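Side-chain contacts in hypothetic aldehyde deformylating oxygenase (Sulfolobus tokodaii, PDB 5V4T), which is a ferritin-like iron protein with aldehyde deformylating oxygenase activity, and so probably an oxidoreductase: residues I176-K181 with E193-M198; N123-K128 with L187-Q192. All blocks are in the same frame, centred on the assembly; numbering follows the deposited sequence.

Contact 1. Residues I176-K181 with E193-M198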
ATOM      1  N   ILE A 176       2.407 -11.712   0.423  1.00 17.50           N
ATOM      2  CA  ILE A 176       3.011 -10.617   1.194  1.00 18.08           C
ATOM      3  C   ILE A 176       2.549 -10.588   2.638  1.00 17.71           C
ATOM      4  O   ILE A 176       3.358 -10.392   3.531  1.00 19.67           O
ATOM      5  CB  ILE A 176       2.741  -9.269   0.499  1.00 17.35           C
ATOM      6  CG1 ILE A 176       3.493  -9.173  -0.801  1.00 18.95           C
ATOM      7  CG2 ILE A 176       3.129  -8.101   1.380  1.00 20.66           C
ATOM      8  CD1 ILE A 176       3.065  -8.049  -1.726  1.00 20.11           C
ATOM      9  N   VAL A 177       1.249 -10.730   2.882  1.00 17.62           N
ATOM     10  CA  VAL A 177       0.714 -10.688   4.242  1.00 19.17           C
ATOM     11  C   VAL A 177       1.177 -11.947   4.997  1.00 20.32           C
ATOM     12  O   VAL A 177       1.622 -11.834   6.134  1.00 21.10           O
ATOM     13  CB  VAL A 177      -0.785 -10.562   4.231  1.00 19.45           C
ATOM     14  CG1 VAL A 177      -1.372 -10.715   5.628  1.00 20.55           C
ATOM     15  CG2 VAL A 177      -1.153  -9.205   3.601  1.00 20.35           C
ATOM     16  N   LYS A 178       1.138 -13.107   4.351  1.00 21.22           N
ATOM     17  CA  LYS A 178       1.585 -14.337   5.068  1.00 22.49           C
ATOM     18  C   LYS A 178       3.052 -14.312   5.445  1.00 23.05           C
ATOM     19  O   LYS A 178       3.424 -14.806   6.535  1.00 24.40           O
ATOM     20  CB  LYS A 178       1.260 -15.577   4.224  1.00 22.72           C
ATOM     21  CG  LYS A 178      -0.204 -15.858   4.139  1.00 26.29           C
ATOM     22  CD  LYS A 178      -0.536 -17.150   3.388  1.00 33.02           C
ATOM     23  CE  LYS A 178      -1.790 -17.736   4.006  1.00 41.55           C
ATOM     24  NZ  LYS A 178      -2.385 -18.835   3.170  1.00 46.59           N
ATOM     25  N   GLU A 179       3.879 -13.692   4.594  1.00 21.89           N
ATOM     26  CA  GLU A 179       5.286 -13.496   4.852  1.00 23.38           C
ATOM     27  C   GLU A 179       5.568 -12.597   6.052  1.00 26.18           C
ATOM     28  O   GLU A 179       6.675 -12.645   6.634  1.00 28.84           O
ATOM     29  CB  GLU A 179       6.019 -13.047   3.556  1.00 25.57           C
ATOM     30  CG  GLU A 179       6.105 -14.168   2.493  1.00 26.12           C
ATOM     31  CD  GLU A 179       6.501 -13.674   1.103  1.00 32.46           C
ATOM     32  OE1 GLU A 179       6.873 -12.485   0.976  1.00 28.85           O
ATOM     33  OE2 GLU A 179       6.399 -14.474   0.108  1.00 32.13           O
ATOM     34  N   GLY A 180       4.588 -11.779   6.438  1.00 23.79           N
ATOM     35  CA  GLY A 180       4.706 -10.887   7.591  1.00 23.74           C
ATOM     36  C   GLY A 180       4.180 -11.479   8.884  1.00 22.37           C
ATOM     37  O   GLY A 180       4.088 -10.802   9.903  1.00 23.95           O
ATOM     38  N   LYS A 181       3.893 -12.787   8.893  1.00 22.97           N
ATOM     39  CA  LYS A 181       3.237 -13.420  10.048  1.00 23.99           C
ATOM     40  C   LYS A 181       3.924 -13.111  11.368  1.00 22.77           C
ATOM     41  O   LYS A 181       3.275 -12.738  12.347  1.00 21.22           O
ATOM     42  CB  LYS A 181       3.213 -14.939   9.836  1.00 28.28           C
ATOM     43  CG  LYS A 181       2.571 -15.768  10.962  1.00 31.66           C
ATOM     44  CD  LYS A 181       2.679 -17.248  10.606  1.00 35.44           C
ATOM     45  CE  LYS A 181       2.486 -18.145  11.829  1.00 39.08           C
ATOM     46  NZ  LYS A 181       1.054 -18.252  12.172  1.00 42.29           N
ATOM     47  N   GLU A 193      -7.609 -14.356   9.433  1.00 17.73           N
ATOM     48  CA  GLU A 193      -8.686 -13.348   9.409  1.00 17.85           C
ATOM     49  C   GLU A 193      -8.280 -12.234   8.436  1.00 16.58           C
ATOM     50  O   GLU A 193      -9.111 -11.743   7.733  1.00 16.36           O
ATOM     51  CB  GLU A 193      -9.086 -12.748  10.774  1.00 23.08           C
ATOM     52  CG  GLU A 193      -9.789 -13.738  11.670  1.00 29.28           C
ATOM     53  CD  GLU A 193     -10.234 -13.158  13.017  1.00 33.38           C
ATOM     54  OE1 GLU A 193     -10.108 -11.929  13.236  1.00 37.93           O
ATOM     55  OE2 GLU A 193     -10.701 -13.955  13.872  1.00 39.78           O
ATOM     56  N   LEU A 194      -7.016 -11.893   8.406  1.00 17.02           N
ATOM     57  CA  LEU A 194      -6.548 -10.864   7.445  1.00 16.55           C
ATOM     58  C   LEU A 194      -6.670 -11.314   6.016  1.00 17.85           C
ATOM     59  O   LEU A 194      -7.114 -10.549   5.172  1.00 15.71           O
ATOM     60  CB  LEU A 194      -5.083 -10.507   7.750  1.00 16.48           C
ATOM     61  CG  LEU A 194      -4.885  -9.745   9.010  1.00 17.21           C
ATOM     62  CD1 LEU A 194      -3.406  -9.555   9.211  1.00 19.20           C
ATOM     63  CD2 LEU A 194      -5.627  -8.419   9.131  1.00 16.62           C
ATOM     64  N   VAL A 195      -6.298 -12.562   5.706  1.00 16.56           N
ATOM     65  CA  VAL A 195      -6.505 -13.114   4.390  1.00 16.14           C
ATOM     66  C   VAL A 195      -7.991 -13.223   4.041  1.00 14.92           C
ATOM     67  O   VAL A 195      -8.379 -12.914   2.924  1.00 16.86           O
ATOM     68  CB  VAL A 195      -5.791 -14.501   4.234  1.00 17.90           C
ATOM     69  CG1 VAL A 195      -6.143 -15.175   2.920  1.00 21.28           C
ATOM     70  CG2 VAL A 195      -4.265 -14.299   4.371  1.00 18.44           C
ATOM     71  N   ASN A 196      -8.849 -13.583   5.017  1.00 15.04           N
ATOM     72  CA  ASN A 196     -10.291 -13.532   4.760  1.00 14.62           C
ATOM     73  C   ASN A 196     -10.766 -12.149   4.373  1.00 14.25           C
ATOM     74  O   ASN A 196     -11.597 -12.029   3.483  1.00 15.68           O
ATOM     75  CB  ASN A 196     -11.149 -14.073   5.923  1.00 16.28           C
ATOM     76  CG  ASN A 196     -10.832 -15.516   6.271  1.00 18.41           C
ATOM     77  OD1 ASN A 196     -10.264 -16.268   5.485  1.00 18.64           O
ATOM     78  ND2 ASN A 196     -11.155 -15.876   7.483  1.00 18.67           N
ATOM     79  N   LEU A 197     -10.292 -11.121   5.068  1.00 14.33           N
ATOM     80  CA  LEU A 197     -10.604  -9.760   4.690  1.00 14.39           C
ATOM     81  C   LEU A 197     -10.104  -9.439   3.291  1.00 13.74           C
ATOM     82  O   LEU A 197     -10.849  -8.842   2.512  1.00 14.68           O
ATOM     83  CB  LEU A 197     -10.008  -8.801   5.724  1.00 16.27           C
ATOM     84  CG  LEU A 197     -10.035  -7.353   5.266  1.00 15.27           C
ATOM     85  CD1 LEU A 197     -11.435  -6.803   5.077  1.00 17.97           C
ATOM     86  CD2 LEU A 197      -9.331  -6.607   6.346  1.00 17.95           C
ATOM     87  N   MET A 198      -8.887  -9.865   2.954  1.00 13.73           N
ATOM     88  CA  MET A 198      -8.378  -9.633   1.618  1.00 15.11           C
ATOM     89  C   MET A 198      -9.280 -10.221   0.572  1.00 15.86           C
ATOM     90  O   MET A 198      -9.475  -9.611  -0.485  1.00 14.47           O
ATOM     91  CB  MET A 198      -6.938 -10.102   1.465  1.00 15.28           C
ATOM     92  CG  MET A 198      -5.965  -9.314   2.308  1.00 18.38           C
ATOM     93  SD  MET A 198      -4.363 -10.144   2.343  1.00 22.43           S
ATOM     94  CE  MET A 198      -3.723  -9.522   0.829  1.00 19.66           C
TER
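V177 and M198 carry the centre of this contact between two antiparallel helices, where the two side chains overlap flank to flank, running opposite ways. V177 CG2 lies 3.6 Å from M198 SD and 3.8 Å from M198 CE, so one methyl of the valine rests alongside the S–CE bond. The bend at the last torsion of M198, chi3 83°, turns CE aside and brings that bond against the methyl. A flexible, unbranched thioether suits this position because it must fit several neighbours at once: M198 also touches L114 and V117 of helix 98-128 and F170 and A173 of helix 159-179. The valine, stiff and forked at CB, serves two partners. With CG1 anti to the backbone N (chi1 172°), its second methyl is directed to the preceding turn of helix 191-211, where V177 CG1 comes within 4.3 Å of L194 CB. L194 and M198, one helical turn apart, are thus both met by a single residue. The small valine also fits a backbone spacing of 7.6 Å between V177 CA and V195 CA. Toward the solvent, K178 extends its aliphatic chain past V195, and K178 CE stands 4.3 Å from V195 CG2; lysine suits this margin because its methylenes pack against a methyl while the residue as a whole remains exposed. V195 also touches V174 of helix 159-179, and L194 touches I121 of helix 98-128. No hydrogen bond joins the two segments, and apolar packing alone links them. Such a layer between antiparallel neighbours is characteristic of a helical hairpin, here helices 159-179 and 191-211, packed against helix 98-128 of the ferritin-like bundle.

Contact 2. Residues N123-K128 with L187-Q192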
ATOM      1  N   ASN A 123      -4.070   1.877  11.726  1.00 12.44           N
ATOM      2  CA  ASN A 123      -5.077   2.707  12.406  1.00 13.30           C
ATOM      3  C   ASN A 123      -5.483   2.161  13.761  1.00 12.91           C
ATOM      4  O   ASN A 123      -5.407   2.805  14.774  1.00 14.91           O
ATOM      5  CB  ASN A 123      -6.292   2.789  11.470  1.00 14.11           C
ATOM      6  CG  ASN A 123      -7.330   3.758  11.920  1.00 16.41           C
ATOM      7  OD1 ASN A 123      -7.188   4.534  12.861  1.00 17.23           O
ATOM      8  ND2 ASN A 123      -8.450   3.726  11.218  1.00 19.98           N
ATOM      9  N   GLU A 124      -5.898   0.921  13.746  1.00 13.59           N
ATOM     10  CA  GLU A 124      -6.357   0.250  14.966  1.00 14.52           C
ATOM     11  C   GLU A 124      -5.260   0.195  16.036  1.00 14.71           C
ATOM     12  O   GLU A 124      -5.515   0.474  17.205  1.00 15.67           O
ATOM     13  CB  GLU A 124      -6.803  -1.146  14.644  1.00 16.89           C
ATOM     14  CG  GLU A 124      -8.058  -1.137  13.811  1.00 19.02           C
ATOM     15  CD  GLU A 124      -8.582  -2.508  13.468  1.00 23.36           C
ATOM     16  OE1 GLU A 124      -7.932  -3.519  13.773  1.00 23.94           O
ATOM     17  OE2 GLU A 124      -9.711  -2.553  12.885  1.00 25.83           O
ATOM     18  N   THR A 125      -4.055  -0.130  15.612  1.00 14.66           N
ATOM     19  CA  THR A 125      -2.943  -0.326  16.538  1.00 16.68           C
ATOM     20  C   THR A 125      -2.512   1.027  17.121  1.00 16.12           C
ATOM     21  O   THR A 125      -2.287   1.165  18.352  1.00 15.83           O
ATOM     22  CB  THR A 125      -1.770  -1.051  15.866  1.00 18.38           C
ATOM     23  OG1 THR A 125      -2.219  -2.325  15.431  1.00 17.84           O
ATOM     24  CG2 THR A 125      -0.640  -1.212  16.855  1.00 18.72           C
ATOM     25  N   SER A 126      -2.397   2.052  16.283  1.00 13.59           N
ATOM     26  CA  SER A 126      -1.999   3.368  16.778  1.00 14.36           C
ATOM     27  C   SER A 126      -3.058   3.946  17.674  1.00 15.23           C
ATOM     28  O   SER A 126      -2.748   4.609  18.641  1.00 16.14           O
ATOM     29  CB  SER A 126      -1.636   4.311  15.655  1.00 14.05           C
ATOM     30  OG  SER A 126      -2.677   4.514  14.684  1.00 13.38           O
ATOM     31  N   ARG A 127      -4.335   3.682  17.392  1.00 14.76           N
ATOM     32  CA  ARG A 127      -5.413   4.076  18.299  1.00 15.96           C
ATOM     33  C   ARG A 127      -5.297   3.426  19.649  1.00 15.92           C
ATOM     34  O   ARG A 127      -5.348   4.150  20.663  1.00 17.91           O
ATOM     35  CB  ARG A 127      -6.779   3.809  17.672  1.00 16.69           C
ATOM     36  CG  ARG A 127      -7.975   4.260  18.478  1.00 19.54           C
ATOM     37  CD  ARG A 127      -9.210   4.070  17.592  1.00 23.65           C
ATOM     38  NE  ARG A 127      -9.494   2.650  17.350  1.00 27.75           N
ATOM     39  CZ  ARG A 127      -9.868   2.092  16.179  1.00 28.67           C
ATOM     40  NH1 ARG A 127      -9.955   2.774  15.050  1.00 33.16           N
ATOM     41  NH2 ARG A 127     -10.150   0.809  16.148  1.00 35.17           N
ATOM     42  N   LYS A 128      -5.066   2.131  19.669  1.00 16.54           N
ATOM     43  CA  LYS A 128      -5.004   1.336  20.888  1.00 18.14           C
ATOM     44  C   LYS A 128      -3.889   1.848  21.779  1.00 18.82           C
ATOM     45  O   LYS A 128      -4.074   1.943  23.011  1.00 18.20           O
ATOM     46  CB  LYS A 128      -4.827  -0.115  20.540  1.00 18.78           C
ATOM     47  CG  LYS A 128      -4.597  -1.020  21.744  1.00 21.18           C
ATOM     48  CD  LYS A 128      -4.589  -2.494  21.414  1.00 25.02           C
ATOM     49  CE  LYS A 128      -4.278  -3.261  22.704  1.00 29.63           C
ATOM     50  NZ  LYS A 128      -4.469  -4.715  22.484  1.00 32.90           N
ATOM     51  N   LEU A 187       0.981  -8.037  17.082  1.00 23.85           N
ATOM     52  CA  LEU A 187       0.017  -6.972  17.224  1.00 23.92           C
ATOM     53  C   LEU A 187      -1.383  -7.489  17.562  1.00 25.00           C
ATOM     54  O   LEU A 187      -2.284  -6.685  17.753  1.00 24.65           O
ATOM     55  CB  LEU A 187      -0.040  -6.130  15.957  1.00 23.88           C
ATOM     56  CG  LEU A 187       1.272  -5.582  15.380  1.00 29.01           C
ATOM     57  CD1 LEU A 187       1.082  -4.687  14.173  1.00 29.60           C
ATOM     58  CD2 LEU A 187       2.057  -4.846  16.425  1.00 30.65           C
ATOM     59  N   GLY A 188      -1.566  -8.812  17.632  1.00 24.76           N
ATOM     60  CA  GLY A 188      -2.844  -9.384  18.063  1.00 24.31           C
ATOM     61  C   GLY A 188      -3.765  -9.821  16.907  1.00 25.24           C
ATOM     62  O   GLY A 188      -4.865 -10.278  17.144  1.00 30.07           O
ATOM     63  N   TYR A 189      -3.274  -9.787  15.684  1.00 21.17           N
ATOM     64  CA  TYR A 189      -4.062 -10.132  14.481  1.00 20.36           C
ATOM     65  C   TYR A 189      -3.851 -11.580  14.094  1.00 21.02           C
ATOM     66  O   TYR A 189      -2.784 -12.129  14.301  1.00 25.49           O
ATOM     67  CB  TYR A 189      -3.666  -9.261  13.306  1.00 19.59           C
ATOM     68  CG  TYR A 189      -4.066  -7.842  13.562  1.00 20.36           C
ATOM     69  CD1 TYR A 189      -5.324  -7.388  13.195  1.00 20.39           C
ATOM     70  CD2 TYR A 189      -3.237  -6.959  14.228  1.00 21.50           C
ATOM     71  CE1 TYR A 189      -5.752  -6.116  13.493  1.00 22.02           C
ATOM     72  CE2 TYR A 189      -3.669  -5.666  14.533  1.00 18.66           C
ATOM     73  CZ  TYR A 189      -4.909  -5.254  14.144  1.00 21.74           C
ATOM     74  OH  TYR A 189      -5.319  -3.962  14.473  1.00 23.98           O
ATOM     75  N   SER A 190      -4.920 -12.156  13.564  1.00 20.50           N
ATOM     76  CA  SER A 190      -4.900 -13.472  12.957  1.00 22.18           C
ATOM     77  C   SER A 190      -4.584 -13.347  11.473  1.00 21.59           C
ATOM     78  O   SER A 190      -5.326 -12.648  10.790  1.00 19.73           O
ATOM     79  CB  SER A 190      -6.257 -14.083  13.079  1.00 23.36           C
ATOM     80  OG  SER A 190      -6.421 -15.135  12.160  1.00 24.26           O
ATOM     81  N   ILE A 191      -3.553 -14.020  10.992  1.00 20.62           N
ATOM     82  CA  ILE A 191      -3.222 -14.000   9.564  1.00 21.22           C
ATOM     83  C   ILE A 191      -4.398 -14.553   8.753  1.00 21.20           C
ATOM     84  O   ILE A 191      -4.765 -13.962   7.721  1.00 19.30           O
ATOM     85  CB  ILE A 191      -1.942 -14.754   9.218  1.00 23.41           C
ATOM     86  CG1 ILE A 191      -0.740 -14.129   9.926  1.00 26.78           C
ATOM     87  CG2 ILE A 191      -1.661 -14.790   7.724  1.00 24.43           C
ATOM     88  CD1 ILE A 191      -0.311 -12.816   9.246  1.00 29.94           C
ATOM     89  N   GLN A 192      -5.002 -15.680   9.190  1.00 19.80           N
ATOM     90  CA  GLN A 192      -6.203 -16.132   8.508  1.00 19.97           C
ATOM     91  C   GLN A 192      -7.319 -15.097   8.384  1.00 18.34           C
ATOM     92  O   GLN A 192      -7.965 -14.965   7.294  1.00 17.90           O
ATOM     93  CB  GLN A 192      -6.801 -17.412   9.137  1.00 24.74           C
ATOM     94  CG  GLN A 192      -7.933 -18.030   8.274  1.00 29.02           C
ATOM     95  CD  GLN A 192      -7.420 -18.491   6.906  1.00 32.11           C
ATOM     96  OE1 GLN A 192      -6.624 -19.449   6.830  1.00 33.99           O
ATOM     97  NE2 GLN A 192      -7.870 -17.841   5.805  1.00 27.37           N
TER
HETATM   98  O   HOH W   1      -2.542  -3.982  18.316  1.00 31.06           O
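E124 and Y189 join the last turns of helix 98-128 to the turn of the helical hairpin that leads into helix 191-211. E124 comes first. Its chain is extended beyond CG, and the carboxylate accepts a hydrogen bond of 2.7 Å from Y189 OH to E124 OE1, on the anti lone pair directed away from OE2. Carboxylate and ring planes are 17° apart, and OE1 sits at the ring edge, in its plane, 3.4 Å from Y189 CE1. The phenol oxygen also nestles against the glutamate chain, with Y189 OH 3.2 Å from E124 CB. Since OE2 forms a salt bridge with K120 NZ, both carboxylate oxygens are engaged, which should limit rotation of the group. Tyrosine suits its place because the phenol reaches from the loop to helix 98-128 and packs on I121 and I184, while its hydroxyl supplies the donor; a phenylalanine here would probably leave E124 OE1 without its hydrogen-bonding mate. T125 follows, its OG1 3.8 Å from Y189 CE2. That OG1 lies beside the backbone N (chi1 -61°), with the methyl anti to that N, and the hydroxyl bonds to I121 O one turn back. T125 OG1 also comes 4.2 Å from L187 CD1, and both residues pack on I12. G188 has a positive phi of 98°, at which a side chain would jam against the L187 carbonyl. That carbonyl accepts a hydrogen bond from a water lying 2.8 Å from L187 O, which also donates weakly to T125 OG1.

Overall arrangement
Contacts 1 and 2 have their centres 12 Å apart, on the same side of the chain's centre, and share helix 191-211. Their segments alternate along the chain: 123-128, then 176-181, 187-192 and 193-198. Contact 1 pairs the two arms of the hairpin, whereas contact 2 ties the hairpin's turn to the end of helix 98-128. They also touch directly: I191 CD1 packs 3.7 Å from K181 CA, and L194 CD1 lies 4.1 Å from Y189 CB. One contact is thus internal to the hairpin, and the other links it to the bundle. Both are remote from the iron site, although helix 98-128 also carries the iron ligand E111.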